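1,3-alpha-isomaltosidase (Kribbella flavida DSM 17836, PDB 5X3I) hydrolyses the alpha-1,3-glucosidic linkages of the cyclic tetrasaccharide cyclobis-(1-6)-alpha-nigerosyl inside the cell, releasing isomaltose. Local coordinates at residues E292-W302 with R509-F518; V328-W336 with L382-Q393. The protein carries 1 engineered substitution. All coordinates share one frame; numbering follows the deposited sequence.

Contact 1. Residues E292-W302 with R509-F518; sequences EELPGWVFRLW and RSAGKAPVTF
Val516 points its side chain into a cluster formed by Pro295, Trp297, Val298 and Trp302, and its atoms show how one small residue can serve several neighbours. CB heads toward segment 292-302 and splits there into two methyls. CG1, set anti to the backbone N (chi1 177°), lies 3.9 Å from Trp297 CH2 and also approaches the edge of the Trp302 ring, with Trp302 CH2 4.1 Å away. CG2 meets the Trp297 indole at CZ2, 3.8 Å away, and also faces Pro295 CD and Val298 CG1. Two indoles thus close on one valine. The Trp302 indole is held in place by its NE1, which donates to Val298 O at 2.9 Å. Its six-membered ring forms an offset face-to-face stack with Phe518, the centroids 5.0 Å apart and the planes at 25°, so that CZ3 sits above one face of the phenyl ring near its rim. Trp533 also stacks on Phe518.

Ala514 CB fits tightly against the Pro295 ring, 3.5 Å from CD, and Leu294 CD2 meets Pro515 CG. Only at Glu292 and Arg509 does the contact turn polar: Arg509 NH2 gives a straight bond (175°) to Glu292 OE1 at 2.7 Å, a salt bridge in the guanidinium plane but from above the carboxylate plane. A water joins Glu292 OE2 to Arg509 NE, and Pro515 CB lies over one guanidinium face. Arg509 NH1 makes a second salt bridge, to Asp506.

Such packing belongs to the N-terminal end of a (beta/alpha)8 TIM barrel, where the segments leading into the first and fifth strands meet across the interior.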
loop_
_atom_site.group_PDB
_atom_site.type_symbol
_atom_site.label_atom_id
_atom_site.label_comp_id
_atom_site.label_asym_id
_atom_site.label_seq_id
_atom_site.Cartn_x
_atom_site.Cartn_y
_atom_site.Cartn_z
ATOM N N GLU A 292 -3.786 -16.151 7.930
ATOM C CA GLU A 292 -4.384 -17.006 8.938
ATOM C C GLU A 292 -5.803 -16.503 9.130
ATOM O O GLU A 292 -6.102 -15.348 8.809
ATOM C CB GLU A 292 -3.597 -16.983 10.249
ATOM C CG GLU A 292 -3.561 -15.646 10.970
ATOM C CD GLU A 292 -2.748 -15.695 12.268
ATOM O OE1 GLU A 292 -1.547 -15.357 12.251
ATOM O OE2 GLU A 292 -3.314 -16.065 13.314
ATOM N N GLU A 293 -6.688 -17.381 9.595
ATOM C CA GLU A 293 -8.085 -17.023 9.746
ATOM C C GLU A 293 -8.214 -15.930 10.790
ATOM O O GLU A 293 -7.718 -16.062 11.896
ATOM C CB GLU A 293 -8.931 -18.241 10.153
ATOM C CG GLU A 293 -8.991 -19.328 9.111
ATOM C CD GLU A 293 -9.714 -20.571 9.595
ATOM O OE1 GLU A 293 -10.392 -20.519 10.640
ATOM O OE2 GLU A 293 -9.600 -21.612 8.930
ATOM N N LEU A 294 -8.830 -14.830 10.393
ATOM C CA LEU A 294 -9.178 -13.756 11.300
ATOM C C LEU A 294 -10.615 -13.946 11.840
ATOM O O LEU A 294 -11.413 -14.653 11.232
ATOM C CB LEU A 294 -9.005 -12.410 10.593
ATOM C CG LEU A 294 -7.583 -12.146 10.064
ATOM C CD1 LEU A 294 -7.545 -10.817 9.335
ATOM C CD2 LEU A 294 -6.574 -12.170 11.189
ATOM N N PRO A 295 -10.942 -13.312 12.978
ATOM C CA PRO A 295 -12.308 -13.448 13.503
ATOM C C PRO A 295 -13.364 -12.955 12.535
ATOM O O PRO A 295 -13.141 -12.015 11.764
ATOM C CB PRO A 295 -12.300 -12.574 14.769
ATOM C CG PRO A 295 -10.880 -12.452 15.144
ATOM C CD PRO A 295 -10.108 -12.469 13.844
ATOM N N GLY A 296 -14.522 -13.589 12.605
ATOM C CA GLY A 296 -15.646 -13.257 11.751
ATOM C C GLY A 296 -16.068 -11.805 11.780
ATOM O O GLY A 296 -16.582 -11.309 10.786
ATOM N N TRP A 297 -15.840 -11.114 12.897
ATOM C CA TRP A 297 -16.303 -9.728 13.008
ATOM C C TRP A 297 -15.643 -8.768 12.011
ATOM O O TRP A 297 -16.195 -7.705 11.752
ATOM C CB TRP A 297 -16.124 -9.176 14.437
ATOM C CG TRP A 297 -14.709 -9.074 14.974
ATOM C CD1 TRP A 297 -14.106 -9.928 15.851
ATOM C CD2 TRP A 297 -13.747 -8.036 14.707
ATOM N NE1 TRP A 297 -12.831 -9.498 16.138
ATOM C CE2 TRP A 297 -12.587 -8.339 15.448
ATOM C CE3 TRP A 297 -13.758 -6.884 13.922
ATOM C CZ2 TRP A 297 -11.453 -7.542 15.412
ATOM C CZ3 TRP A 297 -12.627 -6.087 13.899
ATOM C CH2 TRP A 297 -11.494 -6.420 14.634
ATOM N N VAL A 298 -14.493 -9.140 11.433
ATOM C CA VAL A 298 -13.851 -8.250 10.455
ATOM C C VAL A 298 -14.722 -8.111 9.213
ATOM O O VAL A 298 -14.577 -7.156 8.454
ATOM C CB VAL A 298 -12.421 -8.721 10.027
ATOM C CG1 VAL A 298 -11.550 -8.941 11.238
ATOM C CG2 VAL A 298 -12.473 -9.969 9.143
ATOM N N PHE A 299 -15.665 -9.031 9.038
ATOM C CA PHE A 299 -16.541 -8.977 7.879
ATOM C C PHE A 299 -17.754 -8.068 8.046
ATOM O O PHE A 299 -18.553 -7.927 7.128
ATOM C CB PHE A 299 -16.988 -10.385 7.506
ATOM C CG PHE A 299 -15.883 -11.225 6.959
ATOM C CD1 PHE A 299 -15.209 -10.831 5.810
ATOM C CD2 PHE A 299 -15.505 -12.395 7.581
ATOM C CE1 PHE A 299 -14.179 -11.593 5.290
ATOM C CE2 PHE A 299 -14.474 -13.169 7.057
ATOM C CZ PHE A 299 -13.820 -12.766 5.918
ATOM N N ARG A 300 -17.878 -7.421 9.197
ATOM C CA ARG A 300 -18.942 -6.449 9.368
ATOM C C ARG A 300 -18.510 -5.085 8.835
ATOM O O ARG A 300 -17.360 -4.903 8.456
ATOM C CB ARG A 300 -19.337 -6.350 10.841
ATOM C CG ARG A 300 -19.755 -7.681 11.449
ATOM C CD ARG A 300 -20.164 -7.514 12.890
ATOM N NE ARG A 300 -21.363 -6.701 13.020
ATOM C CZ ARG A 300 -21.829 -6.240 14.177
ATOM N NH1 ARG A 300 -21.170 -6.488 15.307
ATOM N NH2 ARG A 300 -22.946 -5.527 14.206
ATOM N N LEU A 301 -19.413 -4.114 8.856
ATOM C CA LEU A 301 -19.090 -2.798 8.326
ATOM C C LEU A 301 -18.089 -2.079 9.226
ATOM O O LEU A 301 -18.240 -2.064 10.453
ATOM C CB LEU A 301 -20.347 -1.949 8.162
ATOM C CG LEU A 301 -20.116 -0.462 7.853
ATOM C CD1 LEU A 301 -19.418 -0.279 6.500
ATOM C CD2 LEU A 301 -21.434 0.332 7.903
ATOM N N TRP A 302 -17.063 -1.514 8.601
ATOM C CA TRP A 302 -16.091 -0.660 9.277
ATOM C C TRP A 302 -16.429 0.811 9.062
ATOM O O TRP A 302 -16.551 1.266 7.924
ATOM C CB TRP A 302 -14.667 -0.927 8.773
ATOM C CG TRP A 302 -14.103 -2.265 9.088
ATOM C CD1 TRP A 302 -14.678 -3.481 8.851
ATOM C CD2 TRP A 302 -12.833 -2.533 9.682
ATOM N NE1 TRP A 302 -13.847 -4.481 9.265
ATOM C CE2 TRP A 302 -12.703 -3.931 9.777
ATOM C CE3 TRP A 302 -11.783 -1.724 10.136
ATOM C CZ2 TRP A 302 -11.570 -4.542 10.304
ATOM C CZ3 TRP A 302 -10.655 -2.334 10.664
ATOM C CH2 TRP A 302 -10.560 -3.730 10.746
ATOM N N ARG A 509 -1.309 -10.624 19.250
ATOM C CA ARG A 509 -1.100 -12.019 19.653
ATOM C C ARG A 509 -0.633 -12.148 21.099
ATOM O O ARG A 509 -1.121 -12.990 21.825
ATOM C CB ARG A 509 -0.075 -12.718 18.743
ATOM C CG ARG A 509 -0.505 -12.880 17.279
ATOM C CD ARG A 509 0.509 -13.731 16.464
ATOM N NE ARG A 509 0.074 -13.843 15.082
ATOM C CZ ARG A 509 0.365 -12.957 14.134
ATOM N NH1 ARG A 509 1.127 -11.907 14.410
ATOM N NH2 ARG A 509 -0.103 -13.128 12.906
ATOM N N SER A 510 0.312 -11.309 21.512
ATOM C CA SER A 510 0.919 -11.452 22.826
ATOM C C SER A 510 -0.080 -11.100 23.923
ATOM O O SER A 510 0.100 -11.480 25.066
ATOM C CB SER A 510 2.170 -10.576 22.962
ATOM O OG SER A 510 1.816 -9.220 23.160
ATOM N N ALA A 511 -1.108 -10.351 23.551
ATOM C CA ALA A 511 -2.194 -9.983 24.446
ATOM C C ALA A 511 -3.364 -10.950 24.317
ATOM O O ALA A 511 -4.429 -10.705 24.846
ATOM C CB ALA A 511 -2.641 -8.574 24.177
ATOM N N GLY A 512 -3.191 -12.017 23.547
ATOM C CA GLY A 512 -4.222 -13.034 23.437
ATOM C C GLY A 512 -5.311 -12.699 22.438
ATOM O O GLY A 512 -6.363 -13.327 22.436
ATOM N N LYS A 513 -5.043 -11.734 21.562
ATOM C CA LYS A 513 -6.026 -11.281 20.591
ATOM C C LYS A 513 -5.574 -11.571 19.164
ATOM O O LYS A 513 -4.395 -11.721 18.909
ATOM C CB LYS A 513 -6.294 -9.790 20.746
ATOM C CG LYS A 513 -6.838 -9.401 22.105
ATOM C CD LYS A 513 -7.287 -7.967 22.125
ATOM C CE LYS A 513 -8.780 -7.863 21.916
ATOM N NZ LYS A 513 -9.281 -6.536 22.326
ATOM N N ALA A 514 -6.524 -11.648 18.246
ATOM C CA ALA A 514 -6.219 -11.892 16.836
ATOM C C ALA A 514 -5.411 -10.746 16.225
ATOM O O ALA A 514 -5.602 -9.588 16.585
ATOM C CB ALA A 514 -7.485 -12.103 16.060
ATOM N N PRO A 515 -4.501 -11.079 15.288
ATOM C CA PRO A 515 -3.556 -10.096 14.748
ATOM C C PRO A 515 -4.231 -9.185 13.742
ATOM O O PRO A 515 -3.868 -9.214 12.562
ATOM C CB PRO A 515 -2.489 -10.968 14.072
ATOM C CG PRO A 515 -3.265 -12.177 13.602
ATOM C CD PRO A 515 -4.311 -12.412 14.690
ATOM N N VAL A 516 -5.185 -8.373 14.187
ATOM C CA VAL A 516 -5.889 -7.575 13.225
ATOM C C VAL A 516 -5.152 -6.250 13.125
ATOM O O VAL A 516 -5.397 -5.341 13.885
ATOM C CB VAL A 516 -7.379 -7.333 13.663
ATOM C CG1 VAL A 516 -8.103 -6.431 12.682
ATOM C CG2 VAL A 516 -8.127 -8.654 13.824
ATOM N N THR A 517 -4.388 -6.112 12.048
ATOM C CA THR A 517 -3.721 -4.881 11.675
ATOM C C THR A 517 -4.446 -4.510 10.395
ATOM O O THR A 517 -5.037 -5.372 9.752
ATOM C CB THR A 517 -2.176 -5.044 11.433
ATOM O OG1 THR A 517 -1.936 -6.179 10.601
ATOM C CG2 THR A 517 -1.423 -5.240 12.744
ATOM N N PHE A 518 -4.472 -3.225 10.083
ATOM C CA PHE A 518 -5.137 -2.724 8.906
ATOM C C PHE A 518 -4.118 -1.805 8.212
ATOM O O PHE A 518 -3.861 -0.708 8.693
ATOM C CB PHE A 518 -6.412 -2.004 9.359
ATOM C CG PHE A 518 -7.329 -1.529 8.259
ATOM C CD1 PHE A 518 -7.615 -0.193 8.122
ATOM C CD2 PHE A 518 -7.975 -2.417 7.431
ATOM C CE1 PHE A 518 -8.507 0.262 7.143
ATOM C CE2 PHE A 518 -8.862 -1.970 6.449
ATOM C CZ PHE A 518 -9.133 -0.629 6.316
HETATM O O HOH W 1 -1.884 -15.818 15.462
#

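Contact 2. Residues V328-W336 with L382-Q393. With GOL (glycerol), chain N.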
loop_
_atom_site.group_PDB
_atom_site.type_symbol
_atom_site.label_atom_id
_atom_site.label_comp_id
_atom_site.label_asym_id
_atom_site.label_seq_id
_atom_site.Cartn_x
_atom_site.Cartn_y
_atom_site.Cartn_z
ATOM N N VAL A 328 -22.941 -1.590 12.462
ATOM C CA VAL A 328 -21.525 -1.378 12.264
ATOM C C VAL A 328 -20.755 -2.319 13.188
ATOM O O VAL A 328 -21.106 -2.470 14.350
ATOM C CB VAL A 328 -21.129 0.095 12.514
ATOM C CG1 VAL A 328 -21.684 0.584 13.854
ATOM C CG2 VAL A 328 -19.634 0.257 12.457
ATOM N N GLY A 329 -19.745 -2.998 12.648
ATOM C CA GLY A 329 -18.948 -3.920 13.433
ATOM C C GLY A 329 -17.620 -3.404 13.969
ATOM O O GLY A 329 -17.078 -3.982 14.899
ATOM N N ALA A 330 -17.094 -2.323 13.401
ATOM C CA ALA A 330 -15.845 -1.746 13.893
ATOM C C ALA A 330 -15.767 -0.240 13.672
ATOM O O ALA A 330 -16.224 0.263 12.661
ATOM C CB ALA A 330 -14.658 -2.412 13.234
ATOM N N VAL A 331 -15.155 0.471 14.606
ATOM C CA VAL A 331 -14.865 1.882 14.386
ATOM C C VAL A 331 -13.359 2.096 14.436
ATOM O O VAL A 331 -12.672 1.577 15.317
ATOM C CB VAL A 331 -15.573 2.805 15.409
ATOM C CG1 VAL A 331 -15.102 2.530 16.836
ATOM C CG2 VAL A 331 -15.380 4.283 15.036
ATOM N N VAL A 332 -12.858 2.825 13.449
ATOM C CA VAL A 332 -11.470 3.222 13.405
ATOM C C VAL A 332 -11.342 4.653 13.918
ATOM O O VAL A 332 -12.036 5.538 13.445
ATOM C CB VAL A 332 -10.889 3.132 11.965
ATOM C CG1 VAL A 332 -9.454 3.550 11.959
ATOM C CG2 VAL A 332 -11.043 1.715 11.379
ATOM N N ILE A 333 -10.460 4.884 14.875
ATOM C CA ILE A 333 -10.214 6.246 15.316
ATOM C C ILE A 333 -8.814 6.675 14.897
ATOM O O ILE A 333 -7.822 6.229 15.469
ATOM C CB ILE A 333 -10.350 6.398 16.846
ATOM C CG1 ILE A 333 -11.624 5.710 17.362
ATOM C CG2 ILE A 333 -10.346 7.871 17.227
ATOM C CD1 ILE A 333 -11.733 5.680 18.909
ATOM N N GLU A 334 -8.741 7.549 13.901
ATOM C CA GLU A 334 -7.442 8.020 13.446
ATOM C C GLU A 334 -6.828 9.100 14.316
ATOM O O GLU A 334 -5.670 8.958 14.709
ATOM C CB GLU A 334 -7.512 8.522 12.000
ATOM C CG GLU A 334 -7.701 7.422 10.985
ATOM C CD GLU A 334 -7.254 7.839 9.588
ATOM O OE1 GLU A 334 -6.856 6.967 8.796
ATOM O OE2 GLU A 334 -7.326 9.045 9.293
ATOM N N ALA A 335 -7.555 10.168 14.655
ATOM C CA ALA A 335 -6.874 11.058 15.565
ATOM C C ALA A 335 -7.424 10.840 16.947
ATOM O O ALA A 335 -8.297 11.579 17.424
ATOM C CB ALA A 335 -7.092 12.496 15.136
ATOM N N TRP A 336 -6.773 9.914 17.638
ATOM C CA TRP A 336 -7.051 9.626 19.030
ATOM C C TRP A 336 -5.985 10.112 19.961
ATOM O O TRP A 336 -6.189 10.125 21.166
ATOM C CB TRP A 336 -7.204 8.124 19.218
ATOM C CG TRP A 336 -5.940 7.369 18.913
ATOM C CD1 TRP A 336 -5.502 6.959 17.682
ATOM C CD2 TRP A 336 -4.950 6.937 19.849
ATOM N NE1 TRP A 336 -4.306 6.289 17.801
ATOM C CE2 TRP A 336 -3.946 6.257 19.119
ATOM C CE3 TRP A 336 -4.816 7.040 21.235
ATOM C CZ2 TRP A 336 -2.835 5.692 19.729
ATOM C CZ3 TRP A 336 -3.706 6.475 21.839
ATOM C CH2 TRP A 336 -2.735 5.812 21.088
ATOM N N LEU A 382 -18.871 0.626 23.506
ATOM C CA LEU A 382 -18.817 0.159 22.121
ATOM C C LEU A 382 -18.758 -1.374 22.090
ATOM O O LEU A 382 -19.471 -2.008 21.324
ATOM C CB LEU A 382 -17.617 0.770 21.374
ATOM C CG LEU A 382 -17.660 2.287 21.144
ATOM C CD1 LEU A 382 -16.420 2.789 20.443
ATOM C CD2 LEU A 382 -18.898 2.677 20.339
ATOM N N HIS A 383 -17.924 -1.956 22.940
ATOM C CA HIS A 383 -17.847 -3.407 23.040
ATOM C C HIS A 383 -19.201 -4.005 23.441
ATOM O O HIS A 383 -19.610 -5.032 22.902
ATOM C CB HIS A 383 -16.761 -3.829 24.032
ATOM C CG HIS A 383 -15.366 -3.749 23.478
ATOM N ND1 HIS A 383 -14.246 -3.933 24.257
ATOM C CD2 HIS A 383 -14.917 -3.507 22.226
ATOM C CE1 HIS A 383 -13.163 -3.816 23.506
ATOM N NE2 HIS A 383 -13.541 -3.556 22.269
ATOM N N ALA A 384 -19.900 -3.334 24.355
ATOM C CA ALA A 384 -21.220 -3.789 24.798
ATOM C C ALA A 384 -22.198 -3.841 23.621
ATOM O O ALA A 384 -23.055 -4.714 23.561
ATOM C CB ALA A 384 -21.763 -2.886 25.911
ATOM N N ARG A 385 -22.035 -2.926 22.671
ATOM C CA ARG A 385 -22.862 -2.925 21.475
ATOM C C ARG A 385 -22.311 -3.842 20.381
ATOM O O ARG A 385 -22.855 -3.895 19.291
ATOM C CB ARG A 385 -23.008 -1.510 20.918
ATOM C CG ARG A 385 -23.508 -0.502 21.922
ATOM C CD ARG A 385 -23.659 0.848 21.281
ATOM N NE ARG A 385 -23.927 1.891 22.261
ATOM C CZ ARG A 385 -24.132 3.169 21.955
ATOM N NH1 ARG A 385 -24.113 3.571 20.694
ATOM N NH2 ARG A 385 -24.371 4.042 22.911
ATOM N N GLY A 386 -21.216 -4.534 20.665
ATOM C CA GLY A 386 -20.619 -5.443 19.699
ATOM C C GLY A 386 -19.749 -4.755 18.653
ATOM O O GLY A 386 -19.478 -5.309 17.603
ATOM N N ILE A 387 -19.299 -3.549 18.953
ATOM C CA ILE A 387 -18.454 -2.784 18.041
ATOM C C ILE A 387 -16.997 -2.819 18.492
ATOM O O ILE A 387 -16.702 -2.513 19.647
ATOM C CB ILE A 387 -18.925 -1.324 17.950
ATOM C CG1 ILE A 387 -20.400 -1.260 17.538
ATOM C CG2 ILE A 387 -18.051 -0.534 16.985
ATOM C CD1 ILE A 387 -21.009 0.130 17.619
ATOM N N LYS A 388 -16.104 -3.230 17.593
ATOM C CA LYS A 388 -14.657 -3.235 17.846
ATOM C C LYS A 388 -14.004 -1.863 17.649
ATOM O O LYS A 388 -14.521 -1.009 16.935
ATOM C CB LYS A 388 -13.962 -4.273 16.960
ATOM C CG LYS A 388 -14.556 -5.672 17.068
ATOM C CD LYS A 388 -14.546 -6.181 18.512
ATOM C CE LYS A 388 -15.125 -7.595 18.589
ATOM N NZ LYS A 388 -14.855 -8.215 19.903
ATOM N N VAL A 389 -12.871 -1.658 18.306
ATOM C CA VAL A 389 -12.207 -0.376 18.267
ATOM C C VAL A 389 -10.783 -0.527 17.717
ATOM O O VAL A 389 -9.991 -1.337 18.213
ATOM C CB VAL A 389 -12.176 0.277 19.649
ATOM C CG1 VAL A 389 -11.407 1.580 19.612
ATOM C CG2 VAL A 389 -13.614 0.496 20.181
ATOM N N ILE A 390 -10.493 0.251 16.686
ATOM C CA ILE A 390 -9.213 0.213 15.985
ATOM C C ILE A 390 -8.523 1.571 16.086
ATOM O O ILE A 390 -9.119 2.586 15.749
ATOM C CB ILE A 390 -9.388 -0.139 14.491
ATOM C CG1 ILE A 390 -10.299 -1.355 14.303
ATOM C CG2 ILE A 390 -8.013 -0.295 13.798
ATOM C CD1 ILE A 390 -9.743 -2.605 14.876
ATOM N N LEU A 391 -7.278 1.585 16.543
ATOM C CA LEU A 391 -6.522 2.830 16.700
ATOM C C LEU A 391 -5.436 3.001 15.621
ATOM O O LEU A 391 -4.716 2.067 15.303
ATOM C CB LEU A 391 -5.877 2.883 18.085
ATOM C CG LEU A 391 -6.838 2.851 19.282
ATOM C CD1 LEU A 391 -6.055 2.977 20.585
ATOM C CD2 LEU A 391 -7.908 3.925 19.161
ATOM N N TRP A 392 -5.326 4.211 15.094
ATOM C CA TRP A 392 -4.350 4.551 14.059
ATOM C C TRP A 392 -2.920 4.512 14.585
ATOM O O TRP A 392 -2.661 4.866 15.730
ATOM C CB TRP A 392 -4.673 5.937 13.505
ATOM C CG TRP A 392 -3.865 6.444 12.329
ATOM C CD1 TRP A 392 -4.107 6.216 11.003
ATOM C CD2 TRP A 392 -2.753 7.344 12.380
ATOM N NE1 TRP A 392 -3.191 6.888 10.232
ATOM C CE2 TRP A 392 -2.350 7.591 11.053
ATOM C CE3 TRP A 392 -2.048 7.953 13.421
ATOM C CZ2 TRP A 392 -1.274 8.417 10.740
ATOM C CZ3 TRP A 392 -0.984 8.776 13.108
ATOM C CH2 TRP A 392 -0.604 8.997 11.777
ATOM N N GLN A 393 -2.006 4.091 13.718
ATOM C CA GLN A 393 -0.585 4.035 14.006
ATOM C C GLN A 393 0.236 4.460 12.788
ATOM O O GLN A 393 -0.213 4.328 11.644
ATOM C CB GLN A 393 -0.172 2.627 14.421
ATOM C CG GLN A 393 -0.660 2.205 15.780
ATOM C CD GLN A 393 0.110 2.895 16.880
ATOM O OE1 GLN A 393 1.245 2.534 17.173
ATOM N NE2 GLN A 393 -0.497 3.906 17.478
HETATM C C1 GOL N . -3.616 6.620 6.366
HETATM O O1 GOL N . -4.102 7.174 7.566
HETATM C C2 GOL N . -4.239 7.309 5.160
HETATM O O2 GOL N . -4.008 6.469 4.096
HETATM C C3 GOL N . -5.714 7.656 5.452
HETATM O O3 GOL N . -6.554 6.562 5.486
HETATM O O HOH W 2 -17.913 -6.467 15.787
#
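Val331, Ile387, Leu382 and Val389 form the apolar centre: Val331 CG1 lies 3.8 Å from Leu382 CD1 and also nears CG2 of both Ile387 and Val389. Ile333 continues this face, its CD1 reaching Val389 CG1, while Met318 of helix 311-323 touches Val331 and Leu382 from outside the sheet. The other face carries Ala330, Val332 and Ile390, with Val332 CG2 4.0 Å from Ile390 CB. Between the faces runs a parallel ladder, from Lys388 N to Gly329 O through to Trp392 N to Ile333 O.

At its C-terminal end Leu391 CB sits over the face of Trp336, 4.0 Å from the centroid of the five-membered ring; Trp336 CG lies between the backbone N and the carbonyl carbon (chi1 64°), which turns the indole against Leu391. Its NE1 bonds Trp392 O at 3.0 Å, nearly straight (171°), in the carbonyl plane and on a lone pair; Gln393 NE2 also donates to that oxygen, while Gln393 OE1 accepts from Arg456 NE. An alanine in place of Trp336 has no N-H for Trp392 O, which would probably be left to Gln393 NE2 alone of these two donors, and a gap is likely to open beside Leu391.

Outermost, the Trp392 ring swings out anti to its backbone nitrogen (chi1 -175°), and NE1 bonds glycerol O1 at 2.8 Å. That hydroxyl donates to Glu334 OE1 at 3.0 Å, and Glu334 is also salt-bridged to Lys469. The glycerol, which Asp536 also binds, probably came from the crystallisation liquor. Two adjacent parallel strands with helix 375-384 between them make a beta-alpha-beta crossover of the TIM barrel, opening at its C-terminal end on the active-site pocket.

Both contacts belong to the same eight-stranded barrel, their centres 12 Å apart, and contact 2 is nested in the chain between the segments of contact 1. They join directly: Leu301 O lies 2.8 Å from Gly329 N and 3.2 Å from Ala330 N, both probable hydrogen bonds, while Trp297 makes a cation-pi pair with Lys388. Inside the barrel Trp302 of contact 1 touches Val332 and Ile390. The two approach the active site unequally. The side chain of Trp392 is about 3 Å from that of Ala471, the engineered replacement of the inferred nucleophile, whereas that of Phe518 stays about 8 Å from it.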